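Local structure of short chain dehydrogenase (Leptospira borgpetersenii serovar Hardjo-bovis, 6UH2) at residues F14-F18 / F238-L244; L22-G28 / A45-D51; I77-F81 / L128-T132; V117-L122 / V172-K177. The protein binds NAD+ and probably acts as an oxidoreductase on CH-OH groups, as is usual in the short-chain dehydrogenase/reductase family. All blocks are in the same frame, centred on the assembly; numbering follows the deposited sequence.

Interaction 1: F14-F18 / F238-L244; sequences FSDEF and FFLTSSL
The F14 ring receives the edge of F238 on one face: F238 CD2 stands 3.4 Å from F14 CD2, nearer the rim than the middle, with the ring planes at 66°. F238 CB comes over that same face, 3.9 Å from the F14 ring centroid, in a CH-pi contact, while S242 OG lies at the F14 edge. F238 offers its own face to the edge of F18, whose CE2 is 3.8 Å from F238 CG; here the planes meet at 52°. One face of F18 carries CG of its helix neighbour E17, and T241 O lies at its edge, 3.3 Å from F18 CE1. Phenylalanine suits all three places, since it can serve one neighbour with a face and another with an edge.

Beside the rings, E17 grips the chain as it leaves helix 231-240. Its CG is anti to the backbone N (chi1 175°), and a bend at the next bond turns the carboxylate onto S243. The S243 hydroxyl donates to the syn lone pair of OE1, with S243 OG and E17 OE1 2.7 Å apart. S243 N bonds to E17 OE2 at 2.6 Å, coming from above the carboxylate plane. Serine suits the place because its short hydroxyl reaches OE1 while its own backbone N-H serves OE2.

Y40 adds a fourth ring beside F18 and F238 and hydrogen-bonds T241 OG1. Nearby, F239 stacks on F239 of the second subunit. The arrangement is an aromatic cluster flanked by the two hydrogen bonds from S243 to E17, joining helix 12-18 to the end of helix 231-240 beside the dimer interface of this SDR.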
# COMPACT_ATOMS: atom_id res chain seq x y z
N PHE B 14 7.67 5.04 -13.26
CA PHE B 14 8.44 3.89 -12.81
C PHE B 14 9.66 3.61 -13.68
O PHE B 14 10.71 3.23 -13.17
CB PHE B 14 7.53 2.66 -12.74
CG PHE B 14 6.51 2.73 -11.64
CD1 PHE B 14 6.84 3.30 -10.42
CD2 PHE B 14 5.22 2.26 -11.83
CE1 PHE B 14 5.91 3.39 -9.40
CE2 PHE B 14 4.29 2.34 -10.82
CZ PHE B 14 4.63 2.91 -9.60
N SER B 15 9.53 3.77 -15.00
CA SER B 15 10.71 3.66 -15.85
C SER B 15 11.76 4.72 -15.49
O SER B 15 12.95 4.40 -15.34
CB SER B 15 10.31 3.78 -17.32
OG SER B 15 11.25 3.12 -18.14
N ASP B 16 11.34 5.98 -15.36
CA ASP B 16 12.27 7.02 -14.92
C ASP B 16 12.86 6.71 -13.55
O ASP B 16 14.01 7.05 -13.27
CB ASP B 16 11.58 8.39 -14.87
CG ASP B 16 11.11 8.87 -16.22
OD1 ASP B 16 11.63 8.37 -17.24
OD2 ASP B 16 10.22 9.74 -16.26
N GLU B 17 12.06 6.08 -12.69
CA GLU B 17 12.47 5.80 -11.32
C GLU B 17 13.43 4.61 -11.23
O GLU B 17 14.42 4.65 -10.50
CB GLU B 17 11.24 5.52 -10.47
CG GLU B 17 11.53 5.09 -9.06
CD GLU B 17 11.19 6.18 -8.08
OE1 GLU B 17 10.40 7.08 -8.44
OE2 GLU B 17 11.74 6.14 -6.96
N PHE B 18 13.13 3.54 -11.95
CA PHE B 18 13.84 2.28 -11.77
C PHE B 18 14.99 2.06 -12.76
O PHE B 18 15.72 1.07 -12.60
CB PHE B 18 12.85 1.13 -11.88
CG PHE B 18 11.90 1.04 -10.70
CD1 PHE B 18 12.37 1.06 -9.39
CD2 PHE B 18 10.53 0.93 -10.91
CE1 PHE B 18 11.49 0.97 -8.31
CE2 PHE B 18 9.65 0.84 -9.83
CZ PHE B 18 10.13 0.86 -8.54
N PHE B 238 5.93 -2.00 -6.70
CA PHE B 238 6.50 -0.77 -7.25
C PHE B 238 6.26 0.40 -6.31
O PHE B 238 7.16 1.23 -6.09
CB PHE B 238 5.90 -0.47 -8.63
CG PHE B 238 6.53 -1.24 -9.77
CD1 PHE B 238 7.47 -2.24 -9.53
CD2 PHE B 238 6.19 -0.95 -11.08
CE1 PHE B 238 8.05 -2.94 -10.59
CE2 PHE B 238 6.78 -1.64 -12.16
CZ PHE B 238 7.71 -2.64 -11.90
N PHE B 239 5.06 0.50 -5.75
CA PHE B 239 4.77 1.58 -4.80
C PHE B 239 5.77 1.60 -3.66
O PHE B 239 6.38 2.64 -3.35
CB PHE B 239 3.35 1.44 -4.27
CG PHE B 239 3.01 2.41 -3.17
CD1 PHE B 239 2.99 3.77 -3.42
CD2 PHE B 239 2.73 1.96 -1.88
CE1 PHE B 239 2.68 4.68 -2.41
CE2 PHE B 239 2.41 2.86 -0.87
CZ PHE B 239 2.39 4.22 -1.13
N LEU B 240 5.98 0.45 -3.01
CA LEU B 240 6.81 0.40 -1.81
C LEU B 240 8.30 0.42 -2.10
O LEU B 240 9.11 0.52 -1.17
CB LEU B 240 6.47 -0.84 -0.97
CG LEU B 240 5.06 -0.88 -0.36
CD1 LEU B 240 4.75 -2.24 0.30
CD2 LEU B 240 4.93 0.23 0.68
N THR B 241 8.72 0.31 -3.36
CA THR B 241 10.14 0.38 -3.67
C THR B 241 10.50 1.60 -4.50
O THR B 241 11.59 1.65 -5.08
CB THR B 241 10.61 -0.90 -4.37
OG1 THR B 241 9.88 -1.08 -5.59
CG2 THR B 241 10.45 -2.11 -3.43
N SER B 242 9.62 2.60 -4.56
CA SER B 242 9.82 3.81 -5.35
C SER B 242 9.63 5.05 -4.48
O SER B 242 9.18 4.98 -3.33
CB SER B 242 8.85 3.86 -6.53
OG SER B 242 7.53 4.06 -6.04
N SER B 243 9.95 6.21 -5.05
CA SER B 243 9.78 7.48 -4.34
C SER B 243 8.32 7.82 -4.05
O SER B 243 8.07 8.78 -3.31
CB SER B 243 10.43 8.61 -5.14
OG SER B 243 9.79 8.73 -6.40
N LEU B 244 7.36 7.09 -4.62
CA LEU B 244 5.97 7.31 -4.28
C LEU B 244 5.67 6.98 -2.82
O LEU B 244 4.63 7.40 -2.30
CB LEU B 244 5.06 6.49 -5.20
CG LEU B 244 4.70 7.02 -6.59
CD1 LEU B 244 5.92 7.49 -7.37
CD2 LEU B 244 3.96 5.95 -7.37

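Interaction 2: L22-G28 / A45-D51; sequences LVLITGG and ARVICLD. With NAD (nicotinamide-adenine-dinucleotide), chain D.
G27 and D51 meet at the C-terminal side of the two strands, and together they receive the adenosine ribose of NAD. D51 takes both ribose hydroxyls: NAD O2B donates to D51 OD1 at 2.6 Å and NAD O3B to D51 OD2 at 2.6 Å. An aspartate suits this place because its paired oxygens match a vicinal diol. G27 CA approaches NAD O4B to 3.5 Å, a closeness that the lack of a side chain allows, and its positive phi is readily adopted by glycine.

The carboxylate oxygens also accept from backbone amides, S29 N on OD2 and E53 N on OD1, which help to position the group. G28, having no side chain, allows its CA to lie 3.5 Å from C49 SG of the neighbouring strand; a CB would collide with that sulfur.

Beyond the site the strands run parallel, 18° apart, joined by five backbone bonds from V23 N on R46 O to G27 N on L50 O. The last, at 2.8 Å between G27 N and L50 O, ties the start of the glycine-rich turn to the strand that carries D51. On the face bearing L22, L24, I48 and L50, L24 bridges two neighbours: with CG anti to the backbone N (chi1 -179°), it puts CD1 3.6 Å from I48 CG2 and equally near L50 CG. At the far end L22 CB lies over one face of the R46 guanidinium. On the other face, V23 and V47 pack against Y40 of helix 31-42.

This is the first beta-alpha-beta unit of a Rossmann fold, with an acidic residue at the C-terminal side of the second strand that commonly goes with preference for NAD over NADP.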
# COMPACT_ATOMS: atom_id res chain seq x y z
N LEU B 22 19.21 -1.30 -9.19
CA LEU B 22 19.58 -2.71 -9.21
C LEU B 22 18.78 -3.43 -8.13
O LEU B 22 18.85 -3.06 -6.96
CB LEU B 22 21.09 -2.88 -8.98
CG LEU B 22 21.58 -4.33 -8.88
CD1 LEU B 22 21.21 -5.10 -10.13
CD2 LEU B 22 23.08 -4.36 -8.69
N VAL B 23 17.99 -4.42 -8.53
CA VAL B 23 17.07 -5.12 -7.64
C VAL B 23 17.60 -6.53 -7.41
O VAL B 23 17.81 -7.29 -8.37
CB VAL B 23 15.65 -5.17 -8.23
CG1 VAL B 23 14.68 -5.83 -7.23
CG2 VAL B 23 15.18 -3.77 -8.62
N LEU B 24 17.79 -6.88 -6.15
CA LEU B 24 18.17 -8.23 -5.74
C LEU B 24 16.92 -8.92 -5.20
O LEU B 24 16.36 -8.49 -4.18
CB LEU B 24 19.26 -8.16 -4.67
CG LEU B 24 19.83 -9.46 -4.11
CD1 LEU B 24 20.45 -10.22 -5.25
CD2 LEU B 24 20.87 -9.19 -3.00
N ILE B 25 16.49 -10.00 -5.85
CA ILE B 25 15.26 -10.70 -5.49
C ILE B 25 15.59 -12.15 -5.17
O ILE B 25 16.02 -12.90 -6.05
CB ILE B 25 14.22 -10.65 -6.63
CG1 ILE B 25 14.15 -9.25 -7.25
CG2 ILE B 25 12.85 -11.09 -6.11
CD1 ILE B 25 13.19 -9.14 -8.43
N THR B 26 15.37 -12.55 -3.92
CA THR B 26 15.50 -13.96 -3.57
C THR B 26 14.23 -14.68 -4.00
O THR B 26 13.14 -14.09 -4.05
CB THR B 26 15.71 -14.15 -2.06
OG1 THR B 26 14.50 -13.83 -1.36
CG2 THR B 26 16.84 -13.26 -1.56
N GLY B 27 14.37 -15.96 -4.34
CA GLY B 27 13.22 -16.70 -4.81
C GLY B 27 12.63 -16.18 -6.11
O GLY B 27 11.45 -16.40 -6.37
N GLY B 28 13.44 -15.49 -6.92
CA GLY B 28 12.97 -14.85 -8.14
C GLY B 28 12.57 -15.81 -9.24
O GLY B 28 12.01 -15.36 -10.25
N ALA B 45 15.03 -1.65 -15.02
CA ALA B 45 15.90 -1.97 -13.90
C ALA B 45 16.86 -3.10 -14.27
O ALA B 45 16.64 -3.84 -15.23
CB ALA B 45 15.07 -2.39 -12.67
N ARG B 46 17.96 -3.20 -13.53
CA ARG B 46 18.79 -4.39 -13.55
C ARG B 46 18.33 -5.28 -12.41
O ARG B 46 17.98 -4.79 -11.34
CB ARG B 46 20.28 -4.04 -13.40
CG ARG B 46 20.87 -3.28 -14.63
CD ARG B 46 22.25 -2.70 -14.31
NE ARG B 46 22.14 -1.48 -13.50
CZ ARG B 46 22.99 -1.11 -12.56
NH1 ARG B 46 24.05 -1.87 -12.28
NH2 ARG B 46 22.80 0.02 -11.88
N VAL B 47 18.29 -6.59 -12.66
CA VAL B 47 17.71 -7.54 -11.71
C VAL B 47 18.68 -8.69 -11.49
O VAL B 47 19.19 -9.27 -12.46
CB VAL B 47 16.36 -8.09 -12.19
CG1 VAL B 47 15.81 -9.09 -11.15
CG2 VAL B 47 15.37 -6.95 -12.41
N ILE B 48 18.94 -9.01 -10.22
CA ILE B 48 19.68 -10.20 -9.85
C ILE B 48 18.71 -11.13 -9.11
O ILE B 48 18.11 -10.74 -8.10
CB ILE B 48 20.90 -9.88 -8.98
CG1 ILE B 48 21.90 -9.01 -9.76
CG2 ILE B 48 21.57 -11.16 -8.50
CD1 ILE B 48 23.05 -8.48 -8.94
N CYS B 49 18.55 -12.34 -9.62
CA CYS B 49 17.73 -13.35 -8.97
C CYS B 49 18.62 -14.32 -8.22
O CYS B 49 19.54 -14.90 -8.81
CB CYS B 49 16.88 -14.09 -10.01
SG CYS B 49 16.13 -15.59 -9.33
N LEU B 50 18.38 -14.49 -6.91
CA LEU B 50 19.04 -15.50 -6.09
C LEU B 50 18.04 -16.61 -5.81
O LEU B 50 17.03 -16.39 -5.14
CB LEU B 50 19.55 -14.93 -4.76
CG LEU B 50 20.57 -13.81 -4.68
CD1 LEU B 50 21.01 -13.65 -3.23
CD2 LEU B 50 21.76 -14.10 -5.56
N ASP B 51 18.34 -17.82 -6.30
CA ASP B 51 17.38 -18.92 -6.23
C ASP B 51 18.16 -20.19 -6.52
O ASP B 51 19.05 -20.16 -7.39
CB ASP B 51 16.26 -18.69 -7.25
CG ASP B 51 15.00 -19.52 -6.97
OD1 ASP B 51 15.10 -20.75 -6.81
OD2 ASP B 51 13.90 -18.93 -6.96
PA NAD D . 7.04 -20.46 -5.27
O1A NAD D . 7.05 -21.81 -4.51
O2A NAD D . 6.47 -20.39 -6.69
O5B NAD D . 8.53 -19.78 -5.28
C5B NAD D . 9.39 -19.76 -4.16
C4B NAD D . 10.76 -19.62 -4.76
O4B NAD D . 11.67 -19.56 -3.59
C3B NAD D . 11.18 -20.82 -5.62
O3B NAD D . 11.77 -20.38 -6.87
C2B NAD D . 12.28 -21.48 -4.76
O2B NAD D . 13.27 -22.14 -5.57
C1B NAD D . 12.82 -20.30 -3.93
N9A NAD D . 13.53 -20.87 -2.79
C8A NAD D . 13.19 -21.98 -2.02
N7A NAD D . 14.11 -22.24 -1.13
C5A NAD D . 15.11 -21.28 -1.33
C6A NAD D . 16.34 -21.05 -0.72
N6A NAD D . 16.80 -21.81 0.29
N1A NAD D . 17.07 -20.01 -1.16
C2A NAD D . 16.63 -19.25 -2.16
N3A NAD D . 15.47 -19.41 -2.81
C4A NAD D . 14.75 -20.44 -2.36
O3 NAD D . 6.29 -19.35 -4.36
PN NAD D . 5.37 -18.07 -4.71
O1N NAD D . 3.87 -18.45 -4.68
O2N NAD D . 6.03 -17.33 -5.88
O5D NAD D . 5.64 -17.28 -3.25
C5D NAD D . 6.57 -16.23 -3.21
C4D NAD D . 6.44 -15.58 -1.83
O4D NAD D . 5.03 -15.18 -1.56
C3D NAD D . 6.75 -16.59 -0.74
O3D NAD D . 7.37 -15.95 0.38
C2D NAD D . 5.37 -17.12 -0.24
O2D NAD D . 5.38 -17.55 1.11
C1D NAD D . 4.54 -15.82 -0.41
N1N NAD D . 3.07 -16.05 -0.62
C2N NAD D . 2.62 -16.83 -1.65
C3N NAD D . 1.27 -17.01 -1.80
C7N NAD D . 0.79 -17.87 -2.92
O7N NAD D . -0.39 -18.18 -2.94
N7N NAD D . 1.67 -18.26 -3.86
C4N NAD D . 0.39 -16.38 -0.90
C5N NAD D . 0.87 -15.61 0.12
C6N NAD D . 2.25 -15.44 0.24

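Interaction 3: I77-F81 / L128-T132; sequences IKEIF and LSQYT
Y131 reaches across to helix 74-86 beginning with its CB, which stands over the centre of the F81 ring, 3.8 Å from the centroid and only 6° off the normal, a CH-pi contact. With CG anti to the carbonyl carbon (chi1 -85°), the ring slants across helix 74-86 from F81 toward I77 and K78. CD2 meets I77 CG2 at 3.9 Å, CE1 and CZ pass CA and CB of K78, and the OH ends 3.6 Å from K78 CB, where R74 hydrogen-bonds it. Tyrosine suits the place by being greasy along its length and polar at the tip.

The two helices, 74-86 and 111-139, lie side by side on one face of the Rossmann sheet, their segment axes 10.8 Å apart and inclined at 34°.

Deeper in, F81 uses its edge as well as its face: CE1 touches L128 CD1 at 3.8 Å, and CZ lies 3.3 Å from T132 OG1. That hydroxyl is spent on its own helix, T132 OG1 donating to L128 O at 2.7 Å, so the threonine can border an aromatic ring. The backbone N of T132 reaches the same oxygen from the opposite face of its carbonyl plane. The other L128 methyl, CD2, packs on I77 CD1, while F81 goes on to touch L24 of strand 22-26.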
# COMPACT_ATOMS: atom_id res chain seq x y z
N ILE B 77 26.06 -16.97 0.83
CA ILE B 77 25.60 -15.59 0.74
C ILE B 77 26.77 -14.64 0.94
O ILE B 77 26.90 -13.63 0.23
CB ILE B 77 24.48 -15.34 1.76
CG1 ILE B 77 23.24 -16.19 1.41
CG2 ILE B 77 24.17 -13.84 1.86
CD1 ILE B 77 22.78 -16.10 -0.04
N LYS B 78 27.64 -14.93 1.91
CA LYS B 78 28.79 -14.09 2.16
C LYS B 78 29.64 -13.93 0.91
O LYS B 78 30.02 -12.81 0.54
CB LYS B 78 29.63 -14.69 3.29
CG LYS B 78 30.93 -13.94 3.53
CD LYS B 78 31.72 -14.56 4.69
CE LYS B 78 33.02 -13.80 4.94
NZ LYS B 78 33.05 -13.15 6.29
N GLU B 79 29.94 -15.04 0.24
CA GLU B 79 30.78 -14.98 -0.95
C GLU B 79 30.07 -14.23 -2.08
O GLU B 79 30.70 -13.48 -2.84
CB GLU B 79 31.17 -16.39 -1.39
N ILE B 80 28.76 -14.41 -2.21
CA ILE B 80 28.01 -13.66 -3.22
C ILE B 80 28.08 -12.17 -2.95
O ILE B 80 28.30 -11.36 -3.86
CB ILE B 80 26.55 -14.16 -3.28
CG1 ILE B 80 26.49 -15.52 -3.97
CG2 ILE B 80 25.65 -13.16 -4.01
CD1 ILE B 80 25.15 -16.17 -3.84
N PHE B 81 27.91 -11.76 -1.68
CA PHE B 81 27.92 -10.33 -1.39
C PHE B 81 29.30 -9.73 -1.59
O PHE B 81 29.41 -8.56 -1.99
CB PHE B 81 27.38 -10.07 0.01
CG PHE B 81 25.93 -9.76 -0.01
CD1 PHE B 81 25.00 -10.76 -0.23
CD2 PHE B 81 25.48 -8.45 0.10
CE1 PHE B 81 23.66 -10.49 -0.30
CE2 PHE B 81 24.14 -8.16 0.03
CZ PHE B 81 23.22 -9.18 -0.17
N LEU B 128 19.78 -12.25 4.44
CA LEU B 128 19.89 -11.32 3.32
C LEU B 128 19.71 -9.88 3.79
O LEU B 128 20.38 -8.98 3.29
CB LEU B 128 18.86 -11.66 2.23
CG LEU B 128 19.28 -12.70 1.17
CD1 LEU B 128 20.29 -12.10 0.19
CD2 LEU B 128 19.87 -13.95 1.83
N SER B 129 18.81 -9.66 4.75
CA SER B 129 18.65 -8.31 5.30
C SER B 129 19.92 -7.88 6.02
O SER B 129 20.31 -6.71 5.94
CB SER B 129 17.45 -8.25 6.23
OG SER B 129 16.24 -8.49 5.52
N GLN B 130 20.59 -8.81 6.69
CA GLN B 130 21.77 -8.45 7.48
C GLN B 130 22.96 -8.10 6.59
O GLN B 130 23.64 -7.09 6.82
CB GLN B 130 22.13 -9.59 8.44
CG GLN B 130 23.35 -9.27 9.32
CD GLN B 130 23.84 -10.45 10.12
OE1 GLN B 130 24.22 -11.48 9.56
NE2 GLN B 130 23.82 -10.33 11.45
N TYR B 131 23.23 -8.92 5.57
CA TYR B 131 24.31 -8.59 4.65
C TYR B 131 24.02 -7.31 3.89
O TYR B 131 24.92 -6.50 3.65
CB TYR B 131 24.58 -9.75 3.68
CG TYR B 131 25.51 -10.74 4.31
CD1 TYR B 131 26.89 -10.59 4.22
CD2 TYR B 131 25.01 -11.78 5.08
CE1 TYR B 131 27.74 -11.49 4.85
CE2 TYR B 131 25.85 -12.67 5.71
CZ TYR B 131 27.21 -12.52 5.60
OH TYR B 131 28.03 -13.43 6.25
N THR B 132 22.76 -7.10 3.51
CA THR B 132 22.40 -5.91 2.75
C THR B 132 22.48 -4.65 3.61
O THR B 132 23.03 -3.63 3.19
CB THR B 132 21.00 -6.09 2.15
OG1 THR B 132 21.02 -7.23 1.28
CG2 THR B 132 20.61 -4.89 1.36
O HOH W 1 30.03 -12.30 7.03

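Interaction 4: V117-L122 / V172-K177; sequences VVHVNL and VYAMTK. With NAD (nicotinamide-adenine-dinucleotide), chain D.
N121 sits in a wider, pi-type turn of helix 111-139 and sends a polar bond across an otherwise apolar helix pair. Its ND2 donates to T176 OG1 at 3.0 Å, nearly straight (163°) and in the amide plane. T176 OG1 donates in turn to V172 O at 3.0 Å, so this buried hydroxyl both gives and accepts. N121 OD1 is taken by I100 N, which helps fix which way the amide is turned.

The side chain of T176 is a knob in a hole formed by V117, V118, N121 and L122; its small beta-branched shape fits there, with CG2 3.9 Å from V118 CA. Alongside, V172 sets CG1 on V117 CB and CG2 on V118 CG2, the latter pair 3.7 Å apart.

From the same helix as T176, Y173 and K177 reach the nicotinamide ribose. Y173 OH hydrogen-bonds NAD O2D at 2.7 Å, and K177 NZ donates to NAD O3D at 2.9 Å and weakly to O2D. K177 CG covers one face of the Y173 ring, and F148 O is a further acceptor for NZ. The spacing is that of the SDR YxxxK motif, and N121 probably corresponds to the asparagine of the family's active-site tetrad.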
# COMPACT_ATOMS: atom_id res chain seq x y z
N VAL B 117 11.29 -24.87 6.97
CA VAL B 117 10.46 -23.69 6.71
C VAL B 117 11.02 -22.49 7.46
O VAL B 117 11.06 -21.37 6.92
CB VAL B 117 8.99 -23.98 7.11
CG1 VAL B 117 8.14 -22.70 6.97
CG2 VAL B 117 8.41 -25.12 6.25
N VAL B 118 11.44 -22.68 8.71
CA VAL B 118 12.07 -21.61 9.47
C VAL B 118 13.30 -21.08 8.74
O VAL B 118 13.49 -19.87 8.59
CB VAL B 118 12.41 -22.09 10.89
CG1 VAL B 118 13.33 -21.09 11.60
CG2 VAL B 118 11.12 -22.36 11.69
N HIS B 119 14.17 -21.99 8.28
CA HIS B 119 15.43 -21.55 7.68
C HIS B 119 15.21 -20.72 6.42
O HIS B 119 15.85 -19.68 6.25
CB HIS B 119 16.32 -22.76 7.42
CG HIS B 119 16.76 -23.41 8.69
ND1 HIS B 119 17.22 -24.71 8.76
CD2 HIS B 119 16.77 -22.94 9.96
CE1 HIS B 119 17.50 -25.00 10.01
NE2 HIS B 119 17.23 -23.95 10.76
N VAL B 120 14.30 -21.14 5.54
CA VAL B 120 14.07 -20.36 4.33
C VAL B 120 13.37 -19.05 4.66
O VAL B 120 13.81 -17.97 4.25
CB VAL B 120 13.28 -21.19 3.29
CG1 VAL B 120 12.91 -20.33 2.09
CG2 VAL B 120 14.10 -22.39 2.83
N ASN B 121 12.29 -19.13 5.45
CA ASN B 121 11.45 -17.96 5.68
C ASN B 121 12.09 -16.98 6.66
O ASN B 121 12.22 -15.78 6.36
CB ASN B 121 10.06 -18.38 6.17
CG ASN B 121 9.27 -19.19 5.12
OD1 ASN B 121 9.78 -19.53 4.04
ND2 ASN B 121 8.02 -19.51 5.44
N LEU B 122 12.52 -17.45 7.83
CA LEU B 122 13.08 -16.55 8.84
C LEU B 122 14.57 -16.31 8.67
O LEU B 122 15.00 -15.16 8.53
CB LEU B 122 12.80 -17.07 10.27
CG LEU B 122 11.43 -16.86 10.91
CD1 LEU B 122 11.48 -17.30 12.37
CD2 LEU B 122 10.95 -15.40 10.79
N VAL B 172 3.89 -23.74 11.20
CA VAL B 172 5.18 -23.08 11.07
C VAL B 172 5.11 -21.98 10.01
O VAL B 172 5.85 -20.99 10.09
CB VAL B 172 6.28 -24.13 10.75
CG1 VAL B 172 6.03 -24.80 9.39
CG2 VAL B 172 7.66 -23.49 10.79
N TYR B 173 4.23 -22.13 9.02
CA TYR B 173 4.04 -21.04 8.06
C TYR B 173 3.43 -19.82 8.75
O TYR B 173 3.89 -18.69 8.53
CB TYR B 173 3.15 -21.51 6.91
CG TYR B 173 3.13 -20.57 5.72
CD1 TYR B 173 4.22 -20.49 4.87
CD2 TYR B 173 2.02 -19.78 5.45
CE1 TYR B 173 4.20 -19.64 3.76
CE2 TYR B 173 1.99 -18.92 4.36
CZ TYR B 173 3.09 -18.86 3.52
OH TYR B 173 3.07 -18.01 2.43
N ALA B 174 2.42 -20.03 9.59
CA ALA B 174 1.85 -18.92 10.36
C ALA B 174 2.90 -18.29 11.26
O ALA B 174 3.01 -17.06 11.33
CB ALA B 174 0.66 -19.42 11.19
N MET B 175 3.67 -19.12 11.95
CA MET B 175 4.73 -18.61 12.82
C MET B 175 5.72 -17.75 12.05
O MET B 175 6.04 -16.62 12.46
CB MET B 175 5.47 -19.77 13.48
CG MET B 175 4.78 -20.39 14.69
SD MET B 175 5.76 -21.83 15.18
CE MET B 175 5.59 -21.80 16.98
N THR B 176 6.25 -18.27 10.94
CA THR B 176 7.34 -17.55 10.28
C THR B 176 6.85 -16.33 9.52
O THR B 176 7.59 -15.34 9.41
CB THR B 176 8.14 -18.46 9.33
OG1 THR B 176 7.28 -18.98 8.31
CG2 THR B 176 8.79 -19.63 10.11
N LYS B 177 5.63 -16.35 9.00
CA LYS B 177 5.14 -15.18 8.27
C LYS B 177 4.77 -14.06 9.24
O LYS B 177 5.03 -12.88 8.95
CB LYS B 177 3.96 -15.56 7.38
CG LYS B 177 4.37 -16.40 6.17
CD LYS B 177 5.42 -15.66 5.32
CE LYS B 177 5.78 -16.43 4.07
NZ LYS B 177 6.67 -15.64 3.15
PA NAD D . 7.04 -20.46 -5.27
O1A NAD D . 7.05 -21.81 -4.51
O2A NAD D . 6.47 -20.39 -6.69
O5B NAD D . 8.53 -19.78 -5.28
C5B NAD D . 9.39 -19.76 -4.16
C4B NAD D . 10.76 -19.62 -4.76
O4B NAD D . 11.67 -19.56 -3.59
C3B NAD D . 11.18 -20.82 -5.62
O3B NAD D . 11.77 -20.38 -6.87
C2B NAD D . 12.28 -21.48 -4.76
O2B NAD D . 13.27 -22.14 -5.57
C1B NAD D . 12.82 -20.30 -3.93
N9A NAD D . 13.53 -20.87 -2.79
C8A NAD D . 13.19 -21.98 -2.02
N7A NAD D . 14.11 -22.24 -1.13
C5A NAD D . 15.11 -21.28 -1.33
C6A NAD D . 16.34 -21.05 -0.72
N6A NAD D . 16.80 -21.81 0.29
N1A NAD D . 17.07 -20.01 -1.16
C2A NAD D . 16.63 -19.25 -2.16
N3A NAD D . 15.47 -19.41 -2.81
C4A NAD D . 14.75 -20.44 -2.36
O3 NAD D . 6.29 -19.35 -4.36
PN NAD D . 5.37 -18.07 -4.71
O1N NAD D . 3.87 -18.45 -4.68
O2N NAD D . 6.03 -17.33 -5.88
O5D NAD D . 5.64 -17.28 -3.25
C5D NAD D . 6.57 -16.23 -3.21
C4D NAD D . 6.44 -15.58 -1.83
O4D NAD D . 5.03 -15.18 -1.56
C3D NAD D . 6.75 -16.59 -0.74
O3D NAD D . 7.37 -15.95 0.38
C2D NAD D . 5.37 -17.12 -0.24
O2D NAD D . 5.38 -17.55 1.11
C1D NAD D . 4.54 -15.82 -0.41
N1N NAD D . 3.07 -16.05 -0.62
C2N NAD D . 2.62 -16.83 -1.65
C3N NAD D . 1.27 -17.01 -1.80
C7N NAD D . 0.79 -17.87 -2.92
O7N NAD D . -0.39 -18.18 -2.94
N7N NAD D . 1.67 -18.26 -3.86
C4N NAD D . 0.39 -16.38 -0.90
C5N NAD D . 0.87 -15.61 0.12
C6N NAD D . 2.25 -15.44 0.24

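Overall arrangement
From the N terminus, helix 12-18 opens interaction 1, which closes only at 238-244 and so encloses the other three. Interaction 2 comes next and closes early, 45-51 returning beside 22-28 after a single helix; F18 O touches A45 CB, linking it to interaction 1. Interaction 3 opens at 77-81; before it closes at 128-132, segment 117-122 opens interaction 4, which closes at 172-177, so the two cross, both using helix 111-139. Interaction 3 packs on the sheet of interaction 2 through L24, T26 and L50. Interactions 2 and 4 do not touch, yet both hold NAD, at its adenosine and nicotinamide riboses.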